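Local coordinates for carbohydrate kinase, pfkB family (Enterococcus faecalis, PDB 3KTN), which is probably a sugar kinase of the pfkB (ribokinase-like) family, putatively phosphorylating 2-keto-3-deoxygluconate, at residues 9-14 with 53-58. Sequence-based numbering, arbitrary orientation.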
loop_
_atom_site.group_PDB
_atom_site.type_symbol
_atom_site.label_atom_id
_atom_site.label_comp_id
_atom_site.label_asym_id
_atom_site.label_seq_id
_atom_site.Cartn_x
_atom_site.Cartn_y
_atom_site.Cartn_z
ATOM N N GLY A 9 -16.698 -27.133 -10.849
ATOM C CA GLY A 9 -16.056 -26.947 -9.568
ATOM C C GLY A 9 -16.462 -25.754 -8.737
ATOM O O GLY A 9 -17.483 -25.105 -8.966
ATOM N N GLU A 10 -15.604 -25.466 -7.769
ATOM C CA GLU A 10 -15.807 -24.411 -6.797
ATOM C C GLU A 10 -14.907 -23.183 -6.950
ATOM O O GLU A 10 -13.741 -23.290 -7.334
ATOM C CB GLU A 10 -15.591 -25.027 -5.420
ATOM C CG GLU A 10 -15.666 -24.101 -4.237
ATOM C CD GLU A 10 -14.938 -24.697 -3.046
ATOM O OE1 GLU A 10 -15.450 -24.605 -1.911
ATOM O OE2 GLU A 10 -13.840 -25.260 -3.252
ATOM N N VAL A 11 -15.473 -22.018 -6.650
ATOM C CA VAL A 11 -14.736 -20.759 -6.674
ATOM C C VAL A 11 -14.616 -20.362 -5.209
ATOM O O VAL A 11 -15.606 -20.386 -4.480
ATOM C CB VAL A 11 -15.501 -19.622 -7.379
ATOM C CG1 VAL A 11 -14.802 -18.290 -7.107
ATOM C CG2 VAL A 11 -15.569 -19.875 -8.876
HETATM N N MSE A 12 -13.410 -20.012 -4.779
HETATM C CA MSE A 12 -13.186 -19.588 -3.396
HETATM C C MSE A 12 -12.444 -18.254 -3.341
HETATM O O MSE A 12 -11.717 -17.893 -4.266
HETATM C CB MSE A 12 -12.342 -20.613 -2.631
HETATM C CG MSE A 12 -13.089 -21.828 -2.109
HETATM SE SE MSE A 12 -11.993 -22.771 -0.809
HETATM C CE MSE A 12 -12.666 -21.971 0.809
ATOM N N LEU A 13 -12.630 -17.546 -2.236
ATOM C CA LEU A 13 -11.946 -16.284 -2.001
ATOM C C LEU A 13 -10.694 -16.622 -1.207
ATOM O O LEU A 13 -10.774 -17.354 -0.228
ATOM C CB LEU A 13 -12.797 -15.350 -1.136
ATOM C CG LEU A 13 -13.893 -14.441 -1.684
ATOM C CD1 LEU A 13 -14.603 -15.079 -2.838
ATOM C CD2 LEU A 13 -14.860 -14.117 -0.550
ATOM N N ARG A 14 -9.544 -16.108 -1.632
ATOM C CA ARG A 14 -8.311 -16.320 -0.886
ATOM C C ARG A 14 -7.852 -14.963 -0.379
ATOM O O ARG A 14 -7.755 -14.007 -1.149
ATOM C CB ARG A 14 -7.203 -16.927 -1.748
ATOM C CG ARG A 14 -5.863 -16.955 -1.006
ATOM C CD ARG A 14 -4.722 -17.522 -1.847
ATOM N NE ARG A 14 -3.428 -17.069 -1.341
ATOM C CZ ARG A 14 -2.254 -17.536 -1.754
ATOM N NH1 ARG A 14 -2.203 -18.483 -2.682
ATOM N NH2 ARG A 14 -1.125 -17.054 -1.242
ATOM N N LEU A 53 -16.034 -22.418 -16.970
ATOM C CA LEU A 53 -16.262 -22.986 -15.654
ATOM C C LEU A 53 -17.745 -23.183 -15.385
ATOM O O LEU A 53 -18.548 -22.275 -15.596
ATOM C CB LEU A 53 -15.671 -22.076 -14.571
ATOM C CG LEU A 53 -15.831 -22.545 -13.126
ATOM C CD1 LEU A 53 -15.067 -23.852 -12.934
ATOM C CD2 LEU A 53 -15.296 -21.477 -12.173
ATOM N N ILE A 54 -18.101 -24.374 -14.919
ATOM C CA ILE A 54 -19.483 -24.677 -14.587
ATOM C C ILE A 54 -19.567 -24.634 -13.069
ATOM O O ILE A 54 -18.968 -25.461 -12.387
ATOM C CB ILE A 54 -19.890 -26.086 -15.080
ATOM C CG1 ILE A 54 -19.639 -26.199 -16.583
ATOM C CG2 ILE A 54 -21.358 -26.338 -14.766
ATOM C CD1 ILE A 54 -19.858 -27.596 -17.147
ATOM N N THR A 55 -20.308 -23.667 -12.542
ATOM C CA THR A 55 -20.439 -23.514 -11.101
ATOM C C THR A 55 -21.516 -22.469 -10.835
ATOM O O THR A 55 -22.195 -22.025 -11.757
ATOM C CB THR A 55 -19.103 -23.017 -10.492
ATOM O OG1 THR A 55 -19.155 -23.086 -9.059
ATOM C CG2 THR A 55 -18.852 -21.579 -10.911
ATOM N N LYS A 56 -21.667 -22.081 -9.575
ATOM C CA LYS A 56 -22.635 -21.055 -9.200
ATOM C C LYS A 56 -21.946 -19.990 -8.355
ATOM O O LYS A 56 -20.993 -20.279 -7.624
ATOM C CB LYS A 56 -23.788 -21.635 -8.366
ATOM C CG LYS A 56 -24.617 -22.723 -9.042
ATOM C CD LYS A 56 -25.387 -22.209 -10.248
ATOM C CE LYS A 56 -26.256 -23.324 -10.846
ATOM N NZ LYS A 56 -26.782 -22.976 -12.193
ATOM N N LEU A 57 -22.436 -18.762 -8.466
ATOM C CA LEU A 57 -21.934 -17.643 -7.677
ATOM C C LEU A 57 -23.159 -16.846 -7.262
ATOM O O LEU A 57 -24.120 -16.735 -8.027
ATOM C CB LEU A 57 -20.970 -16.767 -8.489
ATOM C CG LEU A 57 -19.558 -17.340 -8.662
ATOM C CD1 LEU A 57 -18.707 -16.405 -9.522
ATOM C CD2 LEU A 57 -18.926 -17.524 -7.301
ATOM N N PRO A 58 -23.149 -16.285 -6.043
ATOM C CA PRO A 58 -24.301 -15.510 -5.583
ATOM C C PRO A 58 -24.548 -14.289 -6.449
ATOM O O PRO A 58 -23.608 -13.715 -7.015
ATOM C CB PRO A 58 -23.914 -15.139 -4.156
ATOM C CG PRO A 58 -22.426 -14.994 -4.254
ATOM C CD PRO A 58 -22.050 -16.211 -5.064
HETATM O O HOH W 1 -18.453 -21.376 -7.048
#
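G9 and T55 bring the two backbones to 5.8 Å between their CA atoms, and G9 N donates to I54 O (3.2 Å, N-H...O angle 158°), the one direct backbone bond between the segments, continuing the pairing of I54 with A7 before 9-14 veers off from strand 53-57. One residue on, a side chain takes over the pairing: T55 OG1 donates to G9 O at 2.6 Å, approaching almost in line with the carbonyl. T55 holds this hydroxyl anti to its own backbone N (chi1 -170°), which turns it onto the glycine. A water extends the ladder, accepting from V11 N (3.1 Å) and donating to T55 OG1 (2.7 Å) and to K56 O (2.8 Å), so it bridges the widening gap between the chains. Beside these polar bonds V11 reaches both leucines of the strand. Its CG2, beside the backbone N, meets L53 CD2 at 3.7 Å, while CB packs on L57 CD2 at 4.0 Å with the two side chains crossing at roughly a right angle. V38 of helix 36-46 also touches V11 and L53. E10 turns the other way, into a salt bridge with R108, near a bound sulfate. The contact marks where the chain passes from strand 4-8, in the central sheet, to strand 12-16 of the smaller four-stranded sheet, the junction between the large domain and the lid of a ribokinase-like fold.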